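Long-range contacts in ribonucleoside-diphosphate reductase small chain 2 (Saccharomyces cerevisiae, PDB 1JK0), which forms part of the ribonucleotide reductase that makes deoxyribonucleotides for DNA synthesis, and helps the other small subunit to fold and assemble with the large subunits: residues 44-49 / 110-115; 174-179 / 229-234. All coordinates share one frame; numbering follows the deposited sequence.

How the contacts relate
Contacts 1 and 2 are both buried, with centres about 15 Å apart, and they use different helices: 43-54 with 111-138 in contact 1, 175-188 with 207-232 in contact 2. The two are nevertheless joined, since Ile-45 CG2 of contact 1 lies 3.8 Å from Leu-230 CD2 of contact 2. Their chemistry differs with place. Contact 1 combines apolar and aromatic packing with a carboxylate fixed by several donors, and two of its aromatic residues also meet a chain of another protein. Contact 2 is apolar packing at helix ends, untouched by any other protein chain of the assembly. They bury 316 and 275 Å² respectively.

Contact 1: residues 44-49 / 110-115; sequences EIWAAY and NPEGKS
Glu-112 OE1 is gripped by two groups, the backbone N-H of Lys-41 and that of Tyr-42, while the stem of the same side chain packs on Ile-45 and Trp-46. The contact pairs helices 43-54 and 111-138 of the ferritin-like, all-helical fold of this reductase family; the short segments run in broadly the same direction, 31° apart, with axes 8.4 Å from each other at closest approach. Arg-34 NH2 makes a salt bridge to Glu-112 OE2, so the buried carboxylate is satisfied at both oxygens and tied to the chain just before helix 43-54. Asn-110 stands at the N-cap position of the second helix; a bond from its ND2 to Glu-112 OE2 is long and doubtful, because ND2 also faces another donor, Gly-113 N. Nearer the backbone, Glu-112 CB lies against Ile-45 CG1, the two side chains crossing at about a right angle. Glu-112 CG comes within 3.9 Å of Trp-46 CE3, and the indole and carboxylate planes stand roughly perpendicular.

One turn along, Tyr-49 turns a ring face to Ser-115. Its CG is anti to the backbone N (chi1 165°), which carries the ring across to the second helix. Replacing it by an alanine would probably strip Ser-115 CB of its aromatic cover and open a gap between the helices, and the apolar side chain that Tyr-49 meets on a chain of another protein would lose a neighbour. Ser-115 OG turns back to Pro-111 O, which also accepts Ser-115 N, the two donors arriving from opposite faces of the carbonyl plane. Ser-115 CB sits over the centre of the Tyr-49 ring face in a CH-pi contact, 3.8 Å from the centroid and 2° off the ring normal.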
# COMPACT_ATOMS: atom_id res chain seq x y z
N GLU B 44 -14.08 -3.98 15.76
CA GLU B 44 -14.85 -4.65 14.72
C GLU B 44 -14.16 -4.67 13.36
O GLU B 44 -13.91 -5.75 12.82
CB GLU B 44 -16.23 -4.00 14.59
CG GLU B 44 -16.44 -2.70 15.40
CD GLU B 44 -15.53 -1.53 15.00
OE1 GLU B 44 -16.05 -0.43 14.74
OE2 GLU B 44 -14.31 -1.69 14.93
N ILE B 45 -13.85 -3.50 12.80
CA ILE B 45 -13.20 -3.50 11.49
C ILE B 45 -11.81 -4.15 11.57
O ILE B 45 -11.39 -4.79 10.61
CB ILE B 45 -13.09 -2.08 10.85
CG1 ILE B 45 -12.19 -1.18 11.67
CG2 ILE B 45 -14.46 -1.43 10.76
CD1 ILE B 45 -12.23 0.26 11.22
N TRP B 46 -11.14 -4.01 12.72
CA TRP B 46 -9.80 -4.60 12.91
C TRP B 46 -9.87 -6.13 12.83
O TRP B 46 -9.05 -6.76 12.16
CB TRP B 46 -9.20 -4.19 14.27
CG TRP B 46 -7.74 -4.58 14.56
CD1 TRP B 46 -7.28 -5.29 15.65
CD2 TRP B 46 -6.56 -4.16 13.84
NE1 TRP B 46 -5.90 -5.32 15.66
CE2 TRP B 46 -5.43 -4.64 14.57
CE3 TRP B 46 -6.34 -3.43 12.67
CZ2 TRP B 46 -4.11 -4.41 14.15
CZ3 TRP B 46 -5.01 -3.20 12.26
CH2 TRP B 46 -3.93 -3.69 13.00
N ALA B 47 -10.86 -6.71 13.51
CA ALA B 47 -11.03 -8.16 13.49
C ALA B 47 -11.39 -8.56 12.06
O ALA B 47 -11.05 -9.65 11.61
CB ALA B 47 -12.12 -8.58 14.44
N ALA B 48 -12.06 -7.66 11.34
CA ALA B 48 -12.40 -7.96 9.96
C ALA B 48 -11.10 -8.01 9.15
O ALA B 48 -10.91 -8.89 8.31
CB ALA B 48 -13.33 -6.91 9.39
N TYR B 49 -10.21 -7.05 9.40
CA TYR B 49 -8.93 -7.00 8.69
C TYR B 49 -8.08 -8.23 9.01
O TYR B 49 -7.52 -8.85 8.11
CB TYR B 49 -8.17 -5.71 9.01
CG TYR B 49 -6.72 -5.73 8.61
CD1 TYR B 49 -6.35 -5.84 7.27
CD2 TYR B 49 -5.71 -5.69 9.58
CE1 TYR B 49 -4.99 -5.91 6.90
CE2 TYR B 49 -4.36 -5.76 9.24
CZ TYR B 49 -4.01 -5.88 7.89
OH TYR B 49 -2.68 -5.97 7.55
N ASN B 110 -9.27 6.05 9.61
CA ASN B 110 -8.60 5.30 10.68
C ASN B 110 -7.72 4.17 10.13
O ASN B 110 -7.99 3.60 9.07
CB ASN B 110 -9.61 4.77 11.71
CG ASN B 110 -10.63 3.84 11.12
OD1 ASN B 110 -11.67 4.28 10.65
ND2 ASN B 110 -10.34 2.54 11.14
N PRO B 111 -6.65 3.83 10.87
CA PRO B 111 -5.68 2.79 10.51
C PRO B 111 -6.35 1.44 10.33
O PRO B 111 -5.97 0.66 9.45
CB PRO B 111 -4.72 2.77 11.69
CG PRO B 111 -5.00 4.06 12.44
CD PRO B 111 -6.46 4.24 12.27
N GLU B 112 -7.33 1.15 11.17
CA GLU B 112 -8.02 -0.12 11.08
C GLU B 112 -8.64 -0.28 9.68
O GLU B 112 -8.27 -1.20 8.94
CB GLU B 112 -9.09 -0.22 12.19
CG GLU B 112 -8.54 -0.31 13.65
CD GLU B 112 -8.49 1.05 14.40
OE1 GLU B 112 -8.49 1.02 15.66
OE2 GLU B 112 -8.44 2.12 13.75
N GLY B 113 -9.55 0.62 9.31
CA GLY B 113 -10.20 0.56 8.01
C GLY B 113 -9.29 0.61 6.79
O GLY B 113 -9.43 -0.18 5.85
N LYS B 114 -8.34 1.54 6.78
CA LYS B 114 -7.44 1.64 5.64
C LYS B 114 -6.60 0.39 5.49
O LYS B 114 -6.16 0.06 4.39
CB LYS B 114 -6.55 2.86 5.77
CG LYS B 114 -7.29 4.16 5.72
CD LYS B 114 -6.36 5.31 6.09
CE LYS B 114 -7.16 6.57 6.40
NZ LYS B 114 -7.89 7.09 5.21
N SER B 115 -6.34 -0.32 6.58
CA SER B 115 -5.57 -1.54 6.47
C SER B 115 -6.41 -2.58 5.74
O SER B 115 -5.91 -3.30 4.86
CB SER B 115 -5.19 -2.06 7.86
OG SER B 115 -4.40 -1.09 8.52

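Contact 2: residues 174-179 / 229-234; sequences LYAERL and LLFAHL
Leu-234 pushes its CD2 methyl into a hollow formed by Tyr-175, Ala-176 and Leu-179, and this is the main bump-and-hollow fit between the start of helix 175-188 and the end of helix 207-232. Both helices belong to the ferritin-like helical fold, and Leu-234 lies just past the second one, where His-233 has already left helical backbone angles. Ala-176 CB, a small side chain, forms the floor against which Leu-234 CD2 packs. One wall is the Tyr-175 ring: Leu-234 CD2 is 3.9 Å from Tyr-175 CD2 in an oblique approach, while the other methyl, CD1, meets the ring edge in its plane. Leu-179 CD2, beside the tyrosine, lies 4.2 Å from Leu-234 CD2.

A second bump points the other way. Leu-179 CD2 enters the shallow notch between Leu-230 and Phe-231, 3.9 Å from Leu-230 CB and 3.7 Å from the backbone N of Phe-231; the Leu-179 and Leu-230 side chains cross at about a right angle. Ala-176 CB also meets Phe-231, whose ring approaches it obliquely. With CG anti to the backbone N (chi1 -174°), the ring brings CE1 nearest, to 3.7 Å from Ala-176 CB, and the same ring packs edge-to-face with Phe-289. Met-18 of helix 13-21 also touches Ala-176. A further touch lies at the end of the tyrosine, where Tyr-175 OH rests 3.6 Å from the Leu-230 CD1 methyl.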
# COMPACT_ATOMS: atom_id res chain seq x y z
N LEU B 174 -24.81 10.23 -0.62
CA LEU B 174 -24.39 10.19 0.78
C LEU B 174 -23.54 8.94 1.04
O LEU B 174 -23.72 7.91 0.38
CB LEU B 174 -25.60 10.17 1.69
CG LEU B 174 -26.42 11.46 1.77
CD1 LEU B 174 -27.68 11.21 2.60
CD2 LEU B 174 -25.59 12.56 2.39
N TYR B 175 -22.64 9.03 2.02
CA TYR B 175 -21.75 7.94 2.38
C TYR B 175 -22.47 6.61 2.62
O TYR B 175 -22.08 5.57 2.07
CB TYR B 175 -20.94 8.30 3.62
CG TYR B 175 -19.97 7.23 4.04
CD1 TYR B 175 -18.95 6.81 3.19
CD2 TYR B 175 -20.08 6.60 5.28
CE1 TYR B 175 -18.07 5.81 3.56
CE2 TYR B 175 -19.20 5.60 5.66
CZ TYR B 175 -18.20 5.21 4.79
OH TYR B 175 -17.32 4.22 5.16
N ALA B 176 -23.51 6.65 3.44
CA ALA B 176 -24.26 5.45 3.73
C ALA B 176 -24.76 4.85 2.43
O ALA B 176 -24.70 3.64 2.23
CB ALA B 176 -25.42 5.76 4.64
N GLU B 177 -25.25 5.71 1.53
CA GLU B 177 -25.74 5.25 0.24
C GLU B 177 -24.64 4.57 -0.56
O GLU B 177 -24.76 3.40 -0.93
CB GLU B 177 -26.33 6.42 -0.55
CG GLU B 177 -27.71 6.83 -0.07
CD GLU B 177 -28.23 8.08 -0.75
OE1 GLU B 177 -29.36 8.50 -0.41
OE2 GLU B 177 -27.51 8.65 -1.61
N ARG B 178 -23.56 5.31 -0.81
CA ARG B 178 -22.42 4.78 -1.56
C ARG B 178 -22.00 3.43 -0.98
O ARG B 178 -21.53 2.56 -1.70
CB ARG B 178 -21.24 5.73 -1.51
CG ARG B 178 -21.54 7.15 -1.96
CD ARG B 178 -20.26 7.89 -2.31
NE ARG B 178 -19.59 8.51 -1.17
CZ ARG B 178 -20.00 9.63 -0.59
NH1 ARG B 178 -21.08 10.25 -1.04
NH2 ARG B 178 -19.31 10.15 0.42
N LEU B 179 -22.15 3.27 0.32
CA LEU B 179 -21.78 2.01 0.95
C LEU B 179 -22.69 0.90 0.45
O LEU B 179 -22.22 -0.12 -0.04
CB LEU B 179 -21.88 2.15 2.48
CG LEU B 179 -20.62 1.90 3.31
CD1 LEU B 179 -19.36 2.31 2.58
CD2 LEU B 179 -20.76 2.68 4.59
N LEU B 229 -20.63 -3.87 7.64
CA LEU B 229 -20.09 -3.59 8.96
C LEU B 229 -19.91 -2.08 9.15
O LEU B 229 -20.19 -1.55 10.22
CB LEU B 229 -18.74 -4.28 9.14
CG LEU B 229 -17.97 -3.80 10.37
CD1 LEU B 229 -18.81 -4.00 11.60
CD2 LEU B 229 -16.66 -4.56 10.47
N LEU B 230 -19.42 -1.40 8.12
CA LEU B 230 -19.24 0.04 8.24
C LEU B 230 -20.63 0.65 8.38
O LEU B 230 -20.93 1.32 9.37
CB LEU B 230 -18.54 0.61 7.00
CG LEU B 230 -17.09 0.15 6.87
CD1 LEU B 230 -16.47 0.77 5.64
CD2 LEU B 230 -16.31 0.55 8.13
N PHE B 231 -21.47 0.39 7.38
CA PHE B 231 -22.83 0.89 7.39
C PHE B 231 -23.42 0.74 8.80
O PHE B 231 -23.88 1.71 9.40
CB PHE B 231 -23.69 0.11 6.40
CG PHE B 231 -25.07 0.66 6.24
CD1 PHE B 231 -25.30 1.76 5.41
CD2 PHE B 231 -26.14 0.10 6.93
CE1 PHE B 231 -26.58 2.30 5.28
CE2 PHE B 231 -27.42 0.63 6.81
CZ PHE B 231 -27.64 1.73 5.99
N ALA B 232 -23.38 -0.48 9.32
CA ALA B 232 -23.92 -0.75 10.65
C ALA B 232 -23.47 0.25 11.69
O ALA B 232 -24.22 0.60 12.59
CB ALA B 232 -23.52 -2.14 11.08
N HIS B 233 -22.25 0.75 11.57
CA HIS B 233 -21.75 1.70 12.55
C HIS B 233 -22.09 3.15 12.24
O HIS B 233 -21.61 4.06 12.90
CB HIS B 233 -20.25 1.52 12.72
CG HIS B 233 -19.88 0.18 13.27
ND1 HIS B 233 -20.82 -0.74 13.67
CD2 HIS B 233 -18.68 -0.40 13.48
CE1 HIS B 233 -20.23 -1.83 14.09
NE2 HIS B 233 -18.92 -1.66 13.99
N LEU B 234 -22.94 3.36 11.25
CA LEU B 234 -23.34 4.71 10.88
C LEU B 234 -24.50 5.13 11.77
O LEU B 234 -25.49 4.41 11.90
CB LEU B 234 -23.76 4.73 9.41
CG LEU B 234 -22.98 5.65 8.47
CD1 LEU B 234 -21.50 5.71 8.82
CD2 LEU B 234 -23.19 5.14 7.06